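Local coordinates for ferric uptake regulation protein (Helicobacter pylori, PDB 2XIG) that probably acts as a global iron-responsive transcriptional repressor, using ferrous iron as cofactor to bind the operators of the genes it controls, at residues S9-L14 and V32-Y37; R3-E8 and I91-H96; L80-S85 and D135-V140. The protein carries 2 engineered substitutions. All coordinates share one frame; numbering follows the deposited sequence.

Interaction 1: S9-L14 and V32-Y37; sequences SILERL and VVSVLY
V33 is the hub of this contact, meeting three side chains of the other helix with its two methyls. CG1, set anti to the backbone N (chi1 171°), takes two partners, L11 CD2 at 3.9 Å and I10 CG2 at 4.0 Å. The other methyl, CG2, meets L14, whose CD2 lies 4.0 Å from it. The L11 and L14 chains run antiparallel to that of V33 as they pass it, whereas I10 lies at an angle to it. One turn after V33, Y37 receives the other end of I10: I10 CD1 sits 3.7 Å from Y37 CE1, close to the ring plane, so the methyl abuts the edge of the phenol and not its face. These residues join helix 7-20 to helix 27-38 in the N-terminal DNA-binding domain, a winged helix-turn-helix fold in this family. The short segments run nearly antiparallel, at 151°, and their axes come no closer than 10.8 Å, a spacing bridged mainly by apolar branches. At the margin L11 CD1 lies 4.0 Å from S34 OG, a hydroxyl hydrogen-bonded to the carbonyl of E30 in its own helix. Y37 is held at its far end by a hydrogen bond from OH to the carbonyl O of E5, which restrains the ring whose edge I10 meets. Farther out, L71 of helix 61-73 packs against both L14 and V33, and L7 covers V33, S34 and Y37.

Interaction 2: R3-E8 and I91-H96; sequences RLETLE and IAAKEH. With ZN (zinc ion), chain N.
R3 lays its guanidinium across I91 and K94, with I91 CG2 and K94 CD over one face of the flat group. The I91 methyl CG2 lies 3.6 Å from R3 NE, and on the K94 side R3 NH1 is 3.8 Å from K94 CG. The bend at chi2 (-74°) helps carry the guanidinium toward I91, and beside K94 the two long side chains run in the same direction. Next to the arginine, one bond ties the backbones: L4 N donates to A93 O at 2.9 Å, almost straight at the hydrogen (177°) but approaching well above the carbonyl plane. The same oxygen receives a CH...O contact from R3 CA. A93 is itself the centre of an inverse gamma turn, with K94 N bonded to A92 O. L4 then lies along the backbone beyond the turn, its CD1 3.6 Å from K94 O, while its CB meets A93 CB at 4.2 Å. The contact joins the N-terminal arm, just ahead of helix 7-20, to the part of the chain where the probable DNA-binding and dimerization regions meet. T6 caps the start of that helix through S9 N. Further along, H96 NE2 binds a zinc ion at 2.1 Å, with D98, E117 and H134 completing the protein ligands of a site that probably takes the regulatory iron. R3 NH1 and K94 NZ, both positively charged, stay 5.0 Å apart; R3 NH2 bonds to the carbonyl of Y37, and K94 NZ is shared by E110 and E90, acidic partners that would be expected to offset the lysine's charge and ease the proximity of the two cations.

Interaction 3: L80-S85 and D135-V140; sequences LETSKS and DMKMFV
T82 and F139 make the closest apolar approach of this contact. T82 CG2 lies 3.6 Å from F139 CE1 and near the ring plane, and T82 CB also lies in that plane, so the threonine meets the edge of the phenyl ring. With T82 CG2 anti to the carbonyl carbon, the methyl is turned to the ring while OG1 (chi1 79°) is directed to the turn after the strand. K137 adds an aliphatic layer: its CD is 4.3 Å from T82 CG2, and its CE is 4.2 Å from L80 CD1.

The side-chain hydrogen bonds formed among these residues stay within each segment. In the 80-85 segment T82 OG1 and S85 OG share a hydrogen bond of 2.7 Å, which ties the end of the strand to the following turn. Across from it, K137 bends at chi4 (143°) and brings NZ to D135 OD2 at 2.9 Å, a salt bridge whose hydrogen bond is weak. That ammonium also has E81 O some 3.9 Å away, while E81's carboxylate pairs with R87. Long, weak ion pairs link D135 and K137 to K137 and D135 of the second subunit, which may give some compensation of charge at the dimer interface.

The two strands belong to different sheets: 77-82 pairs with 86-91 in the wing-like hairpin, whereas 130-141 lies beside 98-102 and continues as an antiparallel ladder into the second subunit. Their short segments, 46° apart in direction, approach to 9.8 Å, and side chains, not backbone bonds, join the DNA-binding and dimerization regions here. L80 also packs on H99, which binds a zinc ion with H42, E90 and H97. I101 touches K137 and I108 touches L80, while on the other side of strand 130-141 helix 114-126 covers M136.

Interactions 1 and 2 are neighbours, with centres about 9 Å apart, and share helix 7-20; E5 joins them directly, its carboxylate forming a salt bridge with R13. Interaction 3 lies on the other side of the chain's centre, about 25 Å from interaction 1 and 22 Å from interaction 2, centre to centre. Along the sequence, both segments of interaction 1 fall between those of interaction 2, and interaction 3 begins only after interaction 1 is complete, its segments alternating with those of interaction 2. Interaction 1 packs helices within the DNA-binding region, whereas interactions 2 and 3 bring it against the linker and dimerization strand, where K94 and L80 both approach the zinc site of H42, E90, H97 and H99.

Interaction 1: S9-L14 and V32-Y37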
loop_
_atom_site.group_PDB
_atom_site.type_symbol
_atom_site.label_atom_id
_atom_site.label_comp_id
_atom_site.label_asym_id
_atom_site.label_seq_id
_atom_site.Cartn_x
_atom_site.Cartn_y
_atom_site.Cartn_z
ATOM N N SER C 9 13.575 38.274 10.266
ATOM C CA SER C 9 13.602 37.867 11.667
ATOM C C SER C 9 13.930 36.377 11.796
ATOM O O SER C 9 14.700 35.959 12.664
ATOM C CB SER C 9 12.248 38.164 12.315
ATOM O OG SER C 9 12.193 37.628 13.619
ATOM N N ILE C 10 13.344 35.574 10.916
ATOM C CA ILE C 10 13.604 34.134 10.922
ATOM C C ILE C 10 15.063 33.844 10.572
ATOM O O ILE C 10 15.737 33.056 11.250
ATOM C CB ILE C 10 12.640 33.399 9.968
ATOM C CG1 ILE C 10 11.196 33.631 10.424
ATOM C CG2 ILE C 10 12.966 31.906 9.909
ATOM C CD1 ILE C 10 10.148 33.059 9.526
ATOM N N LEU C 11 15.563 34.501 9.531
ATOM C CA LEU C 11 16.953 34.301 9.134
ATOM C C LEU C 11 17.954 34.736 10.213
ATOM O O LEU C 11 19.038 34.171 10.319
ATOM C CB LEU C 11 17.253 34.996 7.811
ATOM C CG LEU C 11 16.536 34.367 6.614
ATOM C CD1 LEU C 11 16.831 35.128 5.345
ATOM C CD2 LEU C 11 16.915 32.885 6.446
ATOM N N GLU C 12 17.607 35.744 11.009
ATOM C CA GLU C 12 18.499 36.141 12.102
ATOM C C GLU C 12 18.467 35.108 13.234
ATOM O O GLU C 12 19.512 34.763 13.798
ATOM C CB GLU C 12 18.178 37.552 12.628
ATOM C CG GLU C 12 18.973 37.945 13.885
ATOM C CD GLU C 12 20.487 38.049 13.670
ATOM O OE1 GLU C 12 21.230 38.006 14.679
ATOM O OE2 GLU C 12 20.942 38.175 12.510
ATOM N N ARG C 13 17.279 34.620 13.571
ATOM C CA ARG C 13 17.174 33.496 14.499
ATOM C C ARG C 13 17.963 32.300 13.970
ATOM O O ARG C 13 18.581 31.555 14.736
ATOM C CB ARG C 13 15.719 33.094 14.725
ATOM C CG ARG C 13 14.909 34.100 15.512
ATOM C CD ARG C 13 13.655 33.471 16.110
ATOM N NE ARG C 13 12.686 33.067 15.089
ATOM C CZ ARG C 13 12.425 31.808 14.759
ATOM N NH1 ARG C 13 13.055 30.804 15.364
ATOM N NH2 ARG C 13 11.526 31.553 13.824
ATOM N N LEU C 14 17.946 32.125 12.654
ATOM C CA LEU C 14 18.706 31.037 12.043
ATOM C C LEU C 14 20.205 31.247 12.270
ATOM O O LEU C 14 20.903 30.335 12.704
ATOM C CB LEU C 14 18.412 30.935 10.550
ATOM C CG LEU C 14 19.204 29.844 9.824
ATOM C CD1 LEU C 14 18.935 28.482 10.457
ATOM C CD2 LEU C 14 18.866 29.826 8.339
ATOM N N VAL C 32 16.985 27.787 1.401
ATOM C CA VAL C 32 15.934 26.809 1.698
ATOM C C VAL C 32 14.821 27.437 2.549
ATOM O O VAL C 32 13.623 27.244 2.303
ATOM C CB VAL C 32 16.493 25.578 2.440
ATOM C CG1 VAL C 32 15.352 24.712 2.970
ATOM C CG2 VAL C 32 17.389 24.751 1.510
ATOM N N VAL C 33 15.221 28.180 3.569
ATOM C CA VAL C 33 14.237 28.845 4.414
ATOM C C VAL C 33 13.430 29.827 3.579
ATOM O O VAL C 33 12.208 29.872 3.687
ATOM C CB VAL C 33 14.889 29.579 5.600
ATOM C CG1 VAL C 33 13.851 30.438 6.339
ATOM C CG2 VAL C 33 15.527 28.579 6.547
ATOM N N SER C 34 14.115 30.595 2.739
ATOM C CA SER C 34 13.454 31.631 1.950
ATOM C C SER C 34 12.502 31.031 0.912
ATOM O O SER C 34 11.402 31.540 0.715
ATOM C CB SER C 34 14.484 32.545 1.282
ATOM O OG SER C 34 15.305 33.173 2.254
ATOM N N VAL C 35 12.921 29.954 0.252
ATOM C CA VAL C 35 12.020 29.262 -0.669
ATOM C C VAL C 35 10.721 28.857 0.034
ATOM O O VAL C 35 9.627 29.100 -0.478
ATOM C CB VAL C 35 12.687 28.035 -1.339
ATOM C CG1 VAL C 35 11.638 27.156 -2.003
ATOM C CG2 VAL C 35 13.730 28.489 -2.357
ATOM N N LEU C 36 10.837 28.251 1.214
ATOM C CA LEU C 36 9.663 27.803 1.948
ATOM C C LEU C 36 8.812 28.965 2.436
ATOM O O LEU C 36 7.583 28.914 2.354
ATOM C CB LEU C 36 10.058 26.897 3.120
ATOM C CG LEU C 36 10.540 25.502 2.703
ATOM C CD1 LEU C 36 11.168 24.753 3.878
ATOM C CD2 LEU C 36 9.396 24.706 2.110
ATOM N N TYR C 37 9.465 30.001 2.960
ATOM C CA TYR C 37 8.748 31.195 3.403
ATOM C C TYR C 37 7.900 31.754 2.266
ATOM O O TYR C 37 6.747 32.144 2.460
ATOM C CB TYR C 37 9.741 32.253 3.859
ATOM C CG TYR C 37 9.090 33.425 4.563
ATOM C CD1 TYR C 37 8.946 33.427 5.944
ATOM C CD2 TYR C 37 8.615 34.518 3.845
ATOM C CE1 TYR C 37 8.353 34.496 6.606
ATOM C CE2 TYR C 37 8.017 35.602 4.501
ATOM C CZ TYR C 37 7.889 35.579 5.880
ATOM O OH TYR C 37 7.296 36.643 6.543
#

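Interaction 2: R3-E8 and I91-H96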
loop_
_atom_site.group_PDB
_atom_site.type_symbol
_atom_site.label_atom_id
_atom_site.label_comp_id
_atom_site.label_asym_id
_atom_site.label_seq_id
_atom_site.Cartn_x
_atom_site.Cartn_y
_atom_site.Cartn_z
ATOM N N ARG C 3 2.045 35.245 7.397
ATOM C CA ARG C 3 3.165 34.712 8.158
ATOM C C ARG C 3 3.209 35.318 9.551
ATOM O O ARG C 3 2.909 36.499 9.728
ATOM C CB ARG C 3 4.466 34.996 7.420
ATOM C CG ARG C 3 4.514 34.373 6.029
ATOM C CD ARG C 3 4.726 32.880 6.129
ATOM N NE ARG C 3 4.845 32.242 4.821
ATOM C CZ ARG C 3 3.821 31.726 4.151
ATOM N NH1 ARG C 3 2.599 31.785 4.664
ATOM N NH2 ARG C 3 4.019 31.148 2.969
ATOM N N LEU C 4 3.595 34.509 10.532
ATOM C CA LEU C 4 3.650 34.952 11.918
ATOM C C LEU C 4 4.855 35.847 12.204
ATOM O O LEU C 4 4.936 36.464 13.269
ATOM C CB LEU C 4 3.696 33.740 12.852
ATOM C CG LEU C 4 2.501 32.790 12.832
ATOM C CD1 LEU C 4 2.626 31.791 13.967
ATOM C CD2 LEU C 4 1.196 33.570 12.934
ATOM N N GLU C 5 5.788 35.911 11.256
ATOM C CA GLU C 5 7.089 36.526 11.497
ATOM C C GLU C 5 7.718 36.919 10.160
ATOM O O GLU C 5 7.492 36.257 9.145
ATOM C CB GLU C 5 7.979 35.531 12.262
ATOM C CG GLU C 5 9.335 36.038 12.705
ATOM C CD GLU C 5 10.119 34.994 13.496
ATOM O OE1 GLU C 5 11.270 35.278 13.892
ATOM O OE2 GLU C 5 9.591 33.885 13.722
ATOM N N THR C 6 8.488 38.007 10.146
ATOM C CA THR C 6 9.173 38.398 8.919
ATOM C C THR C 6 10.245 37.368 8.555
ATOM O O THR C 6 10.833 36.728 9.432
ATOM C CB THR C 6 9.859 39.783 9.029
ATOM O OG1 THR C 6 10.940 39.709 9.964
ATOM C CG2 THR C 6 8.870 40.845 9.459
ATOM N N LEU C 7 10.508 37.229 7.262
ATOM C CA LEU C 7 11.589 36.362 6.803
ATOM C C LEU C 7 12.907 36.769 7.453
ATOM O O LEU C 7 13.676 35.921 7.907
ATOM C CB LEU C 7 11.721 36.423 5.281
ATOM C CG LEU C 7 12.830 35.564 4.664
ATOM C CD1 LEU C 7 12.772 34.150 5.224
ATOM C CD2 LEU C 7 12.728 35.555 3.143
ATOM N N GLU C 8 13.166 38.077 7.493
ATOM C CA GLU C 8 14.425 38.587 8.027
ATOM C C GLU C 8 14.634 38.167 9.476
ATOM O O GLU C 8 15.732 37.769 9.867
ATOM C CB GLU C 8 14.482 40.115 7.917
ATOM C CG GLU C 8 14.550 40.633 6.486
ATOM C CD GLU C 8 13.190 40.693 5.806
ATOM O OE1 GLU C 8 13.145 41.074 4.618
ATOM O OE2 GLU C 8 12.168 40.373 6.449
ATOM N N ILE C 91 7.146 26.415 6.023
ATOM C CA ILE C 91 7.728 27.296 7.021
ATOM C C ILE C 91 6.920 27.154 8.318
ATOM O O ILE C 91 5.700 27.013 8.282
ATOM C CB ILE C 91 7.736 28.753 6.494
ATOM C CG1 ILE C 91 8.720 29.629 7.274
ATOM C CG2 ILE C 91 6.320 29.327 6.445
ATOM C CD1 ILE C 91 10.181 29.275 7.041
ATOM N N ALA C 92 7.605 27.152 9.459
ATOM C CA ALA C 92 6.957 26.921 10.746
ATOM C C ALA C 92 6.172 28.143 11.219
ATOM O O ALA C 92 5.232 28.016 11.998
ATOM C CB ALA C 92 7.988 26.520 11.797
ATOM N N ALA C 93 6.560 29.320 10.738
ATOM C CA ALA C 93 5.948 30.574 11.190
ATOM C C ALA C 93 4.585 30.844 10.534
ATOM O O ALA C 93 4.415 31.836 9.821
ATOM C CB ALA C 93 6.901 31.733 10.944
ATOM N N LYS C 94 3.633 29.945 10.786
ATOM C CA LYS C 94 2.267 30.010 10.258
ATOM C C LYS C 94 1.301 29.618 11.373
ATOM O O LYS C 94 1.651 28.826 12.247
ATOM C CB LYS C 94 2.078 29.041 9.063
ATOM C CG LYS C 94 2.657 29.517 7.727
ATOM C CD LYS C 94 2.719 28.382 6.658
ATOM C CE LYS C 94 1.343 27.907 6.202
ATOM N NZ LYS C 94 1.476 26.890 5.069
ATOM N N GLU C 95 0.090 30.176 11.339
ATOM C CA GLU C 95 -0.976 29.833 12.279
ATOM C C GLU C 95 -1.200 28.311 12.301
ATOM O O GLU C 95 -1.016 27.635 11.283
ATOM C CB GLU C 95 -2.273 30.554 11.862
ATOM C CG GLU C 95 -3.573 30.032 12.490
ATOM C CD GLU C 95 -4.202 31.002 13.490
ATOM O OE1 GLU C 95 -4.677 30.546 14.553
ATOM O OE2 GLU C 95 -4.233 32.218 13.210
ATOM N N HIS C 96 -1.585 27.772 13.455
ATOM C CA HIS C 96 -1.853 26.337 13.538
ATOM C C HIS C 96 -2.895 25.906 12.530
ATOM O O HIS C 96 -3.933 26.535 12.390
ATOM C CB HIS C 96 -2.364 25.912 14.909
ATOM C CG HIS C 96 -2.888 24.513 14.916
ATOM N ND1 HIS C 96 -2.055 23.415 14.928
ATOM C CD2 HIS C 96 -4.150 24.027 14.838
ATOM C CE1 HIS C 96 -2.781 22.313 14.885
ATOM N NE2 HIS C 96 -4.055 22.657 14.826
HETATM ZN ZN ZN N . -5.683 21.270 14.774
#

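Interaction 3: L80-S85 and D135-V140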
loop_
_atom_site.group_PDB
_atom_site.type_symbol
_atom_site.label_atom_id
_atom_site.label_comp_id
_atom_site.label_asym_id
_atom_site.label_seq_id
_atom_site.Cartn_x
_atom_site.Cartn_y
_atom_site.Cartn_z
ATOM N N LEU C 80 5.087 17.403 6.851
ATOM C CA LEU C 80 3.831 16.662 6.734
ATOM C C LEU C 80 4.188 15.366 6.023
ATOM O O LEU C 80 4.758 15.410 4.942
ATOM C CB LEU C 80 2.838 17.454 5.880
ATOM C CG LEU C 80 1.462 16.859 5.546
ATOM C CD1 LEU C 80 0.665 16.559 6.809
ATOM C CD2 LEU C 80 0.681 17.785 4.618
ATOM N N GLU C 81 3.893 14.223 6.631
ATOM C CA GLU C 81 4.189 12.943 5.984
ATOM C C GLU C 81 2.909 12.193 5.624
ATOM O O GLU C 81 2.032 12.025 6.469
ATOM C CB GLU C 81 5.044 12.059 6.896
ATOM C CG GLU C 81 6.146 12.796 7.635
ATOM C CD GLU C 81 6.937 11.888 8.564
ATOM O OE1 GLU C 81 7.241 12.324 9.697
ATOM O OE2 GLU C 81 7.253 10.744 8.164
ATOM N N THR C 82 2.795 11.760 4.371
ATOM C CA THR C 82 1.814 10.735 4.009
ATOM C C THR C 82 2.406 9.805 2.953
ATOM O O THR C 82 3.326 10.184 2.226
ATOM C CB THR C 82 0.463 11.309 3.488
ATOM O OG1 THR C 82 0.587 11.714 2.116
ATOM C CG2 THR C 82 -0.023 12.481 4.349
ATOM N N SER C 83 1.881 8.589 2.876
ATOM C CA SER C 83 2.342 7.654 1.865
ATOM C C SER C 83 2.098 8.236 0.477
ATOM O O SER C 83 2.934 8.105 -0.414
ATOM C CB SER C 83 1.657 6.293 2.019
ATOM O OG SER C 83 0.246 6.409 2.027
ATOM N N LYS C 84 0.963 8.904 0.305
ATOM C CA LYS C 84 0.575 9.407 -1.012
ATOM C C LYS C 84 1.433 10.582 -1.488
ATOM O O LYS C 84 1.848 10.624 -2.651
ATOM C CB LYS C 84 -0.911 9.780 -1.032
ATOM C CG LYS C 84 -1.484 9.921 -2.431
ATOM C CD LYS C 84 -1.331 11.336 -2.956
ATOM C CE LYS C 84 -0.932 11.334 -4.425
ATOM N NZ LYS C 84 -1.702 10.348 -5.237
ATOM N N SER C 85 1.699 11.525 -0.587
ATOM C CA SER C 85 2.444 12.734 -0.921
ATOM C C SER C 85 3.914 12.649 -0.512
ATOM O O SER C 85 4.709 13.512 -0.868
ATOM C CB SER C 85 1.811 13.940 -0.225
ATOM O OG SER C 85 1.936 13.828 1.184
ATOM N N ASP C 135 -2.356 15.521 15.933
ATOM C CA ASP C 135 -2.025 15.372 14.525
ATOM C C ASP C 135 -3.292 14.873 13.856
ATOM O O ASP C 135 -3.824 13.816 14.226
ATOM C CB ASP C 135 -0.889 14.361 14.347
ATOM C CG ASP C 135 -0.472 14.202 12.900
ATOM O OD1 ASP C 135 0.270 15.067 12.396
ATOM O OD2 ASP C 135 -0.885 13.213 12.266
ATOM N N MET C 136 -3.795 15.644 12.897
ATOM C CA MET C 136 -5.051 15.322 12.248
ATOM C C MET C 136 -4.877 15.485 10.750
ATOM O O MET C 136 -4.536 16.564 10.276
ATOM C CB MET C 136 -6.170 16.233 12.769
ATOM C CG MET C 136 -7.477 16.165 11.987
ATOM S SD MET C 136 -8.761 17.184 12.769
ATOM C CE MET C 136 -10.051 17.162 11.543
ATOM N N LYS C 137 -5.077 14.393 10.016
ATOM C CA LYS C 137 -5.008 14.427 8.558
ATOM C C LYS C 137 -6.261 13.798 8.016
ATOM O O LYS C 137 -6.701 12.752 8.507
ATOM C CB LYS C 137 -3.797 13.659 8.033
ATOM C CG LYS C 137 -2.458 14.167 8.516
ATOM C CD LYS C 137 -1.413 13.067 8.406
ATOM C CE LYS C 137 -0.260 13.315 9.360
ATOM N NZ LYS C 137 0.236 12.035 9.923
ATOM N N MET C 138 -6.857 14.438 7.018
ATOM C CA MET C 138 -8.002 13.847 6.350
ATOM C C MET C 138 -7.658 13.560 4.901
ATOM O O MET C 138 -7.124 14.412 4.212
ATOM C CB MET C 138 -9.222 14.747 6.443
ATOM C CG MET C 138 -10.000 14.559 7.736
ATOM S SD MET C 138 -10.239 16.141 8.508
ATOM C CE MET C 138 -11.252 16.963 7.300
ATOM N N PHE C 139 -7.952 12.343 4.461
ATOM C CA PHE C 139 -7.626 11.926 3.099
ATOM C C PHE C 139 -8.898 11.913 2.276
ATOM O O PHE C 139 -9.908 11.371 2.699
ATOM C CB PHE C 139 -6.966 10.545 3.117
ATOM C CG PHE C 139 -5.642 10.533 3.827
ATOM C CD1 PHE C 139 -4.490 10.913 3.160
ATOM C CD2 PHE C 139 -5.553 10.187 5.173
ATOM C CE1 PHE C 139 -3.264 10.925 3.804
ATOM C CE2 PHE C 139 -4.329 10.201 5.824
ATOM C CZ PHE C 139 -3.184 10.567 5.136
ATOM N N VAL C 140 -8.844 12.525 1.099
ATOM C CA VAL C 140 -10.049 12.781 0.332
ATOM C C VAL C 140 -9.825 12.536 -1.154
ATOM O O VAL C 140 -8.706 12.306 -1.587
ATOM C CB VAL C 140 -10.473 14.259 0.484
ATOM C CG1 VAL C 140 -10.704 14.601 1.954
ATOM C CG2 VAL C 140 -9.408 15.172 -0.109
#